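Local atomic coordinates of trichothecene 15-O-acetyltransferase TRI3 (Fusarium sporotrichioides, PDB entry 3FOT), a protein that acetylates the 15-hydroxyl of trichothecene intermediates, a step in building sesquiterpene mycotoxins such as T-2 toxin. Residues Ile371-Lys376 against Glu380-Ala385; Ile314-Leu319 against Val511-Ala516; Thr305-Thr310 against Phe436-Ile441. All blocks are in the same frame, centred on the assembly; numbering follows the deposited sequence.

Interaction 1. Residues Ile371-Lys376 against Glu380-Ala385. Unlike the reference sequence in segment 371-376: Thr-372 (reference Ala).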
# COMPACT_ATOMS: atom_id res chain seq x y z
N ILE A 371 -13.23 25.76 -12.07
CA ILE A 371 -13.70 24.37 -11.88
C ILE A 371 -14.53 24.16 -10.61
O ILE A 371 -14.85 23.01 -10.26
CB ILE A 371 -12.51 23.33 -11.97
CG1 ILE A 371 -11.51 23.52 -10.83
CG2 ILE A 371 -11.86 23.39 -13.38
CD1 ILE A 371 -10.57 22.33 -10.65
N THR A 372 -14.84 25.25 -9.90
CA THR A 372 -15.67 25.20 -8.69
C THR A 372 -17.13 25.02 -9.06
O THR A 372 -17.78 25.93 -9.59
CB THR A 372 -15.44 26.44 -7.78
OG1 THR A 372 -14.05 26.50 -7.42
CG2 THR A 372 -16.28 26.37 -6.50
N VAL A 373 -17.64 23.81 -8.83
CA VAL A 373 -19.02 23.47 -9.15
C VAL A 373 -19.68 22.81 -7.95
O VAL A 373 -19.04 22.08 -7.20
CB VAL A 373 -19.15 22.51 -10.38
CG1 VAL A 373 -18.67 23.19 -11.64
CG2 VAL A 373 -18.38 21.19 -10.14
N SER A 374 -20.96 23.07 -7.77
CA SER A 374 -21.68 22.40 -6.71
C SER A 374 -22.34 21.12 -7.24
O SER A 374 -22.40 20.89 -8.44
CB SER A 374 -22.71 23.31 -6.10
OG SER A 374 -23.84 23.29 -6.91
N HIS A 375 -22.84 20.29 -6.32
CA HIS A 375 -23.56 19.10 -6.73
C HIS A 375 -24.92 19.45 -7.35
O HIS A 375 -25.51 18.63 -8.05
CB HIS A 375 -23.73 18.18 -5.53
CG HIS A 375 -22.46 17.52 -5.09
ND1 HIS A 375 -21.83 16.56 -5.85
CD2 HIS A 375 -21.73 17.65 -3.96
CE1 HIS A 375 -20.75 16.14 -5.21
NE2 HIS A 375 -20.67 16.78 -4.06
N LYS A 376 -25.40 20.67 -7.11
CA LYS A 376 -26.70 21.12 -7.62
C LYS A 376 -26.56 21.82 -8.97
O LYS A 376 -27.57 22.10 -9.63
CB LYS A 376 -27.38 22.05 -6.61
CG LYS A 376 -27.88 21.34 -5.34
CD LYS A 376 -27.96 22.28 -4.13
CE LYS A 376 -28.52 21.56 -2.90
NZ LYS A 376 -28.57 22.45 -1.68
N GLU A 380 -23.78 19.07 -17.08
CA GLU A 380 -22.78 19.48 -18.04
C GLU A 380 -21.70 20.36 -17.40
O GLU A 380 -20.52 20.23 -17.75
CB GLU A 380 -23.41 20.18 -19.27
CG GLU A 380 -22.34 20.65 -20.26
CD GLU A 380 -22.90 21.41 -21.47
OE1 GLU A 380 -24.12 21.29 -21.76
OE2 GLU A 380 -22.11 22.12 -22.13
N LEU A 381 -22.08 21.25 -16.46
CA LEU A 381 -21.06 22.07 -15.79
C LEU A 381 -20.10 21.22 -14.97
O LEU A 381 -18.89 21.46 -14.97
CB LEU A 381 -21.68 23.16 -14.91
CG LEU A 381 -22.46 24.20 -15.72
CD1 LEU A 381 -23.11 25.18 -14.75
CD2 LEU A 381 -21.59 24.90 -16.78
N GLN A 382 -20.66 20.22 -14.28
CA GLN A 382 -19.86 19.31 -13.44
C GLN A 382 -18.93 18.46 -14.29
O GLN A 382 -17.76 18.31 -13.97
CB GLN A 382 -20.77 18.42 -12.61
CG GLN A 382 -21.68 19.20 -11.64
CD GLN A 382 -22.40 18.25 -10.72
OE1 GLN A 382 -21.79 17.30 -10.21
NE2 GLN A 382 -23.70 18.49 -10.50
N VAL A 383 -19.44 17.92 -15.40
CA VAL A 383 -18.65 17.13 -16.34
C VAL A 383 -17.48 17.96 -16.88
O VAL A 383 -16.36 17.48 -16.93
CB VAL A 383 -19.54 16.59 -17.51
CG1 VAL A 383 -18.73 16.06 -18.71
CG2 VAL A 383 -20.49 15.52 -16.99
N ARG A 384 -17.77 19.21 -17.23
CA ARG A 384 -16.75 20.08 -17.84
C ARG A 384 -15.66 20.39 -16.82
O ARG A 384 -14.47 20.38 -17.16
CB ARG A 384 -17.37 21.36 -18.43
CG ARG A 384 -18.19 21.10 -19.72
CD ARG A 384 -18.66 22.40 -20.43
NE ARG A 384 -19.45 22.09 -21.62
CZ ARG A 384 -18.94 21.81 -22.82
NH1 ARG A 384 -17.63 21.81 -23.02
NH2 ARG A 384 -19.75 21.52 -23.84
N ALA A 385 -16.08 20.64 -15.58
CA ALA A 385 -15.16 20.91 -14.48
C ALA A 385 -14.28 19.67 -14.22
O ALA A 385 -13.04 19.77 -14.10
CB ALA A 385 -15.93 21.31 -13.21
O HOH W 1 -22.53 15.78 -8.27

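Interaction 2. Residues Ile314-Leu319 against Val511-Ala516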
# COMPACT_ATOMS: atom_id res chain seq x y z
N ILE A 314 -11.84 14.52 -5.97
CA ILE A 314 -11.25 14.93 -4.69
C ILE A 314 -11.13 16.45 -4.60
O ILE A 314 -11.50 17.06 -3.59
CB ILE A 314 -9.89 14.22 -4.46
CG1 ILE A 314 -10.19 12.75 -4.11
CG2 ILE A 314 -9.04 14.92 -3.39
CD1 ILE A 314 -8.96 11.81 -4.19
N VAL A 315 -10.60 17.03 -5.67
CA VAL A 315 -10.42 18.49 -5.77
C VAL A 315 -11.75 19.23 -5.81
O VAL A 315 -11.96 20.17 -5.03
CB VAL A 315 -9.47 18.84 -6.93
CG1 VAL A 315 -9.43 20.35 -7.19
CG2 VAL A 315 -8.06 18.37 -6.55
N LEU A 316 -12.68 18.76 -6.64
CA LEU A 316 -14.02 19.40 -6.68
C LEU A 316 -14.73 19.30 -5.33
O LEU A 316 -15.38 20.26 -4.89
CB LEU A 316 -14.91 18.82 -7.79
CG LEU A 316 -14.85 19.56 -9.16
CD1 LEU A 316 -13.45 19.67 -9.71
CD2 LEU A 316 -15.75 18.89 -10.19
N ALA A 317 -14.59 18.15 -4.66
CA ALA A 317 -15.21 17.97 -3.33
C ALA A 317 -14.55 18.92 -2.31
O ALA A 317 -15.21 19.47 -1.44
CB ALA A 317 -15.08 16.50 -2.87
N LEU A 318 -13.25 19.13 -2.46
CA LEU A 318 -12.53 20.04 -1.58
C LEU A 318 -13.00 21.49 -1.78
O LEU A 318 -13.28 22.21 -0.80
CB LEU A 318 -11.02 19.94 -1.82
CG LEU A 318 -10.15 20.91 -1.03
CD1 LEU A 318 -10.19 20.52 0.41
CD2 LEU A 318 -8.72 20.85 -1.59
N LEU A 319 -13.07 21.91 -3.04
CA LEU A 319 -13.55 23.25 -3.42
C LEU A 319 -14.99 23.47 -2.97
O LEU A 319 -15.33 24.56 -2.47
CB LEU A 319 -13.40 23.49 -4.93
CG LEU A 319 -11.98 23.51 -5.49
CD1 LEU A 319 -11.97 23.53 -7.02
CD2 LEU A 319 -11.17 24.70 -4.94
N VAL A 511 -17.60 10.63 -4.26
CA VAL A 511 -18.34 9.58 -5.01
C VAL A 511 -19.42 10.18 -5.92
O VAL A 511 -19.56 9.78 -7.08
CB VAL A 511 -18.94 8.52 -4.05
CG1 VAL A 511 -19.89 7.58 -4.79
CG2 VAL A 511 -17.83 7.70 -3.37
N GLU A 512 -20.18 11.14 -5.37
CA GLU A 512 -21.21 11.82 -6.15
C GLU A 512 -20.64 12.48 -7.41
O GLU A 512 -21.24 12.38 -8.49
CB GLU A 512 -21.96 12.82 -5.27
CG GLU A 512 -23.23 13.34 -5.94
CD GLU A 512 -24.04 14.29 -5.06
OE1 GLU A 512 -23.70 14.45 -3.86
OE2 GLU A 512 -25.02 14.87 -5.59
N PHE A 513 -19.51 13.18 -7.29
CA PHE A 513 -18.90 13.78 -8.50
C PHE A 513 -18.44 12.73 -9.51
O PHE A 513 -18.62 12.91 -10.71
CB PHE A 513 -17.74 14.71 -8.15
CG PHE A 513 -18.15 16.04 -7.60
CD1 PHE A 513 -19.02 16.89 -8.31
CD2 PHE A 513 -17.62 16.49 -6.38
CE1 PHE A 513 -19.38 18.15 -7.82
CE2 PHE A 513 -17.98 17.76 -5.87
CZ PHE A 513 -18.86 18.58 -6.59
N MET A 514 -17.81 11.65 -9.03
CA MET A 514 -17.45 10.56 -9.94
C MET A 514 -18.66 10.03 -10.70
O MET A 514 -18.61 9.81 -11.94
CB MET A 514 -16.76 9.44 -9.14
CG MET A 514 -15.36 9.87 -8.67
SD MET A 514 -14.65 8.60 -7.62
CE MET A 514 -14.25 7.32 -8.83
N LEU A 515 -19.76 9.83 -9.98
CA LEU A 515 -20.96 9.28 -10.58
C LEU A 515 -21.56 10.24 -11.58
O LEU A 515 -22.13 9.84 -12.61
CB LEU A 515 -21.98 8.88 -9.50
CG LEU A 515 -21.56 7.63 -8.70
CD1 LEU A 515 -22.48 7.50 -7.48
CD2 LEU A 515 -21.58 6.36 -9.59
N ALA A 516 -21.38 11.53 -11.31
CA ALA A 516 -21.88 12.58 -12.19
C ALA A 516 -21.20 12.57 -13.56
O ALA A 516 -21.72 13.13 -14.51
CB ALA A 516 -21.75 13.97 -11.50

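Interaction 3. Residues Thr305-Thr310 against Phe436-Ile441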
# COMPACT_ATOMS: atom_id res chain seq x y z
N THR A 305 -7.66 7.81 -16.93
CA THR A 305 -8.11 6.69 -16.13
C THR A 305 -9.06 7.15 -15.04
O THR A 305 -9.17 8.34 -14.72
CB THR A 305 -6.94 6.02 -15.39
OG1 THR A 305 -6.43 6.95 -14.43
CG2 THR A 305 -5.80 5.59 -16.37
N ILE A 306 -9.73 6.18 -14.45
CA ILE A 306 -10.55 6.43 -13.27
C ILE A 306 -9.72 7.02 -12.12
O ILE A 306 -10.26 7.74 -11.29
CB ILE A 306 -11.31 5.14 -12.87
CG1 ILE A 306 -12.35 5.41 -11.79
CG2 ILE A 306 -10.35 4.00 -12.49
CD1 ILE A 306 -13.38 4.26 -11.63
N SER A 307 -8.42 6.73 -12.07
CA SER A 307 -7.56 7.36 -11.05
C SER A 307 -7.45 8.90 -11.24
O SER A 307 -7.47 9.67 -10.26
CB SER A 307 -6.16 6.76 -11.09
OG SER A 307 -6.16 5.49 -10.50
N HIS A 308 -7.34 9.33 -12.50
CA HIS A 308 -7.37 10.77 -12.81
C HIS A 308 -8.70 11.36 -12.36
O HIS A 308 -8.75 12.40 -11.72
CB HIS A 308 -7.22 11.02 -14.31
CG HIS A 308 -5.89 10.61 -14.86
ND1 HIS A 308 -5.76 9.90 -16.03
CD2 HIS A 308 -4.63 10.82 -14.41
CE1 HIS A 308 -4.48 9.69 -16.28
NE2 HIS A 308 -3.77 10.23 -15.31
N LEU A 309 -9.78 10.67 -12.71
CA LEU A 309 -11.13 11.16 -12.38
C LEU A 309 -11.31 11.25 -10.88
O LEU A 309 -11.92 12.19 -10.38
CB LEU A 309 -12.19 10.24 -12.98
CG LEU A 309 -13.60 10.79 -12.67
CD1 LEU A 309 -13.85 12.11 -13.43
CD2 LEU A 309 -14.69 9.77 -12.99
N THR A 310 -10.81 10.25 -10.15
CA THR A 310 -10.91 10.29 -8.70
C THR A 310 -10.16 11.51 -8.13
O THR A 310 -10.66 12.20 -7.25
CB THR A 310 -10.41 8.97 -8.04
OG1 THR A 310 -11.14 7.88 -8.60
CG2 THR A 310 -10.65 8.99 -6.55
N PHE A 436 -4.22 11.79 -2.59
CA PHE A 436 -4.72 10.62 -3.33
C PHE A 436 -3.63 9.59 -3.59
O PHE A 436 -2.53 9.93 -4.03
CB PHE A 436 -5.32 11.08 -4.66
CG PHE A 436 -5.80 9.94 -5.52
CD1 PHE A 436 -6.88 9.15 -5.10
CD2 PHE A 436 -5.17 9.65 -6.73
CE1 PHE A 436 -7.33 8.07 -5.89
CE2 PHE A 436 -5.63 8.58 -7.52
CZ PHE A 436 -6.71 7.79 -7.09
N ILE A 437 -3.97 8.32 -3.31
CA ILE A 437 -3.10 7.20 -3.60
C ILE A 437 -3.88 6.20 -4.44
O ILE A 437 -4.94 5.73 -4.02
CB ILE A 437 -2.58 6.50 -2.31
CG1 ILE A 437 -1.95 7.51 -1.35
CG2 ILE A 437 -1.59 5.42 -2.70
CD1 ILE A 437 -2.87 7.89 -0.15
N SER A 438 -3.39 5.91 -5.64
CA SER A 438 -4.01 4.88 -6.46
C SER A 438 -3.33 3.52 -6.23
O SER A 438 -2.11 3.37 -6.43
CB SER A 438 -3.95 5.27 -7.93
OG SER A 438 -4.60 4.28 -8.72
N ASP A 439 -4.12 2.54 -5.81
CA ASP A 439 -3.64 1.16 -5.61
C ASP A 439 -3.85 0.27 -6.86
O ASP A 439 -3.27 -0.82 -6.96
CB ASP A 439 -4.32 0.53 -4.41
CG ASP A 439 -3.87 1.12 -3.08
OD1 ASP A 439 -2.66 1.40 -2.92
OD2 ASP A 439 -4.72 1.26 -2.17
N GLY A 440 -4.69 0.74 -7.78
CA GLY A 440 -4.90 0.07 -9.07
C GLY A 440 -5.74 -1.18 -8.97
O GLY A 440 -6.46 -1.37 -8.01
N ILE A 441 -5.59 -2.05 -9.97
CA ILE A 441 -6.42 -3.24 -10.14
C ILE A 441 -5.81 -4.45 -9.44
O ILE A 441 -4.72 -4.88 -9.79
CB ILE A 441 -6.62 -3.50 -11.63
CG1 ILE A 441 -7.35 -2.30 -12.26
CG2 ILE A 441 -7.35 -4.83 -11.87
CD1 ILE A 441 -7.44 -2.34 -13.77

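Interaction 1. Residues Ile371-Lys376 against Glu380-Ala385
Central to the apolar part of this contact, between a loop and the helix 379-401 that follows it, are Val-373 and Ala-385. With chi1 at -65° CG1 of Val-373 stands anti to the carbonyl carbon, so that both branches touch Ala-385 CB, CG1 at 3.7 Å; CG1 then leans to CB and the backbone O of Leu-381, and CG2 to CA and CG of Gln-382. Ala-385 is small enough for the backbone to come right up to it, and Ile-371 O sits 3.6 Å from its CB, with Ile-371 CB close by. Leu-316 of helix 306-321 packs on both Val-373 and Ala-385.

The polar part belongs to Gln-382. Its chain, extended beyond CG, carries the amide to the turn in the loop. There NE2 gives a weak, bent bond to His-375 O (3.0 Å, 124° at the hydrogen), but its stronger partner is Asp-377 O. On the other side of the amide, OE1 accepts from a water at 2.6 Å that also hydrogen-bonds His-375 ND1 (2.6 Å), in the plane of the imidazole. His-375 NE2 bonds to Ser-509, so both ring nitrogens have partners. Within the loop, Ser-374 OG accepts from Lys-376 N, an ST turn.

Glutamine suits its place because one amide offers both a donor for backbone carbonyls and an acceptor for the water. Its opposed partners define which end is nitrogen, and together they should hold the amide's rotation and tie the loop to the start of the helix.

Interaction 2. Residues Ile314-Leu319 against Val511-Ala516
The two helical segments come nearest at Ala-317 and Phe-513, CA to CA 7.6 Å, and the ring of Phe-513 fills the interval. Its CG lies beside the backbone N (chi1 -76°), and this swings the ring across to the helix of Leu-316 and Ala-317.

Leu-316 meets one face of it: CB is 4.0 Å from the ring centroid and 19° off the normal, a CH-pi contact made by the methylene and displaced toward the rim on the CD2 and CE2 side. The same ring carbons also meet the backbone, CE2 lying 3.6 Å from Leu-316 C and an equal 3.6 Å from Ala-317 N. Ala-317 suits this place because its side chain ends at CB, which stays 4.3 Å from CD2; the ring can therefore settle against the main chain itself. Leu-316 also packs on Leu-386 of helix 379-401.

Around the pair, the ring of Phe-513 also stacks with that of His-375 and touches Ala-313 and Gln-382, while Ala-317 packs on Tyr-506, Ser-509 and Ile-510 of helix 500-516.

All three touching residues are buried and meet through van der Waals contact and a CH-pi interaction, so helix 306-321 and the C-terminal helix are joined here by shape and hydrophobicity.

Interaction 3. Residues Thr305-Thr310 against Phe436-Ile441
The side chains of Phe-436 and Thr-310 cross at about a right angle where helix 306-321 packs on strand 435-441, an outer strand of a four-stranded mixed sheet in this member of the BAHD superfamily. The short helix and strand segments run nearly antiparallel, at 159°, with axes 9.4 Å apart.

CB of Phe-436 is directed toward the helix, and CG anti to the backbone N (chi1 177°) sends the ring out from the strand. Thr-310 CG2 comes 3.5 Å from CE1 of this ring, and Ser-307 O comes 3.5 Å from its CE2, both obliquely and from the same side of the ring plane, so the phenyl spans about one turn of the helix. A large flat residue suits this place because one ring can touch both Thr-310 and the backbone at Ser-307. Thr-310 can be buried here because its hydroxyl turns back to the helix, where OG1 donates to Ile-306 O while the backbone N of Thr-310 reaches that oxygen from the opposite face of the carbonyl plane. Met-514 and Leu-480 also pack on Thr-310.

The helix begins with a capping box: Thr-305 OG1 accepts from His-308 N, and Thr-305 N donates to His-308 ND1, the donor lying 28° out of the imidazole plane. These bonds secure the first turn, which carries Ser-307. Serine suits both sides at this more open end, since each has a short hydroxyl that can donate or accept a hydrogen bond: Ser-307 OG and Ser-438 OG meet in one of 2.7 Å.

Helix 306-321 is common to interactions 2 and 3: its start meets strand 435-441 and its later turns meet helix 500-516, the contact centres lying about 13 Å apart. Interaction 1 sits about 9 Å from interaction 2 and about 20 Å from interaction 3, centre to centre. Touches such as Leu-316 CD2 on Val-373 CG2 and Ile-314 CD1 on Phe-436 CD1 (3.5 Å) make the three a continuous series, from the outlying loop through the helices to the sheet. Along the chain, interaction 1 falls between the segments of both others, whose own segments alternate. Helices 306-321, 379-401 and 500-516, far apart in sequence, thus pack together, with strand 435-441 against the start of helix 306-321.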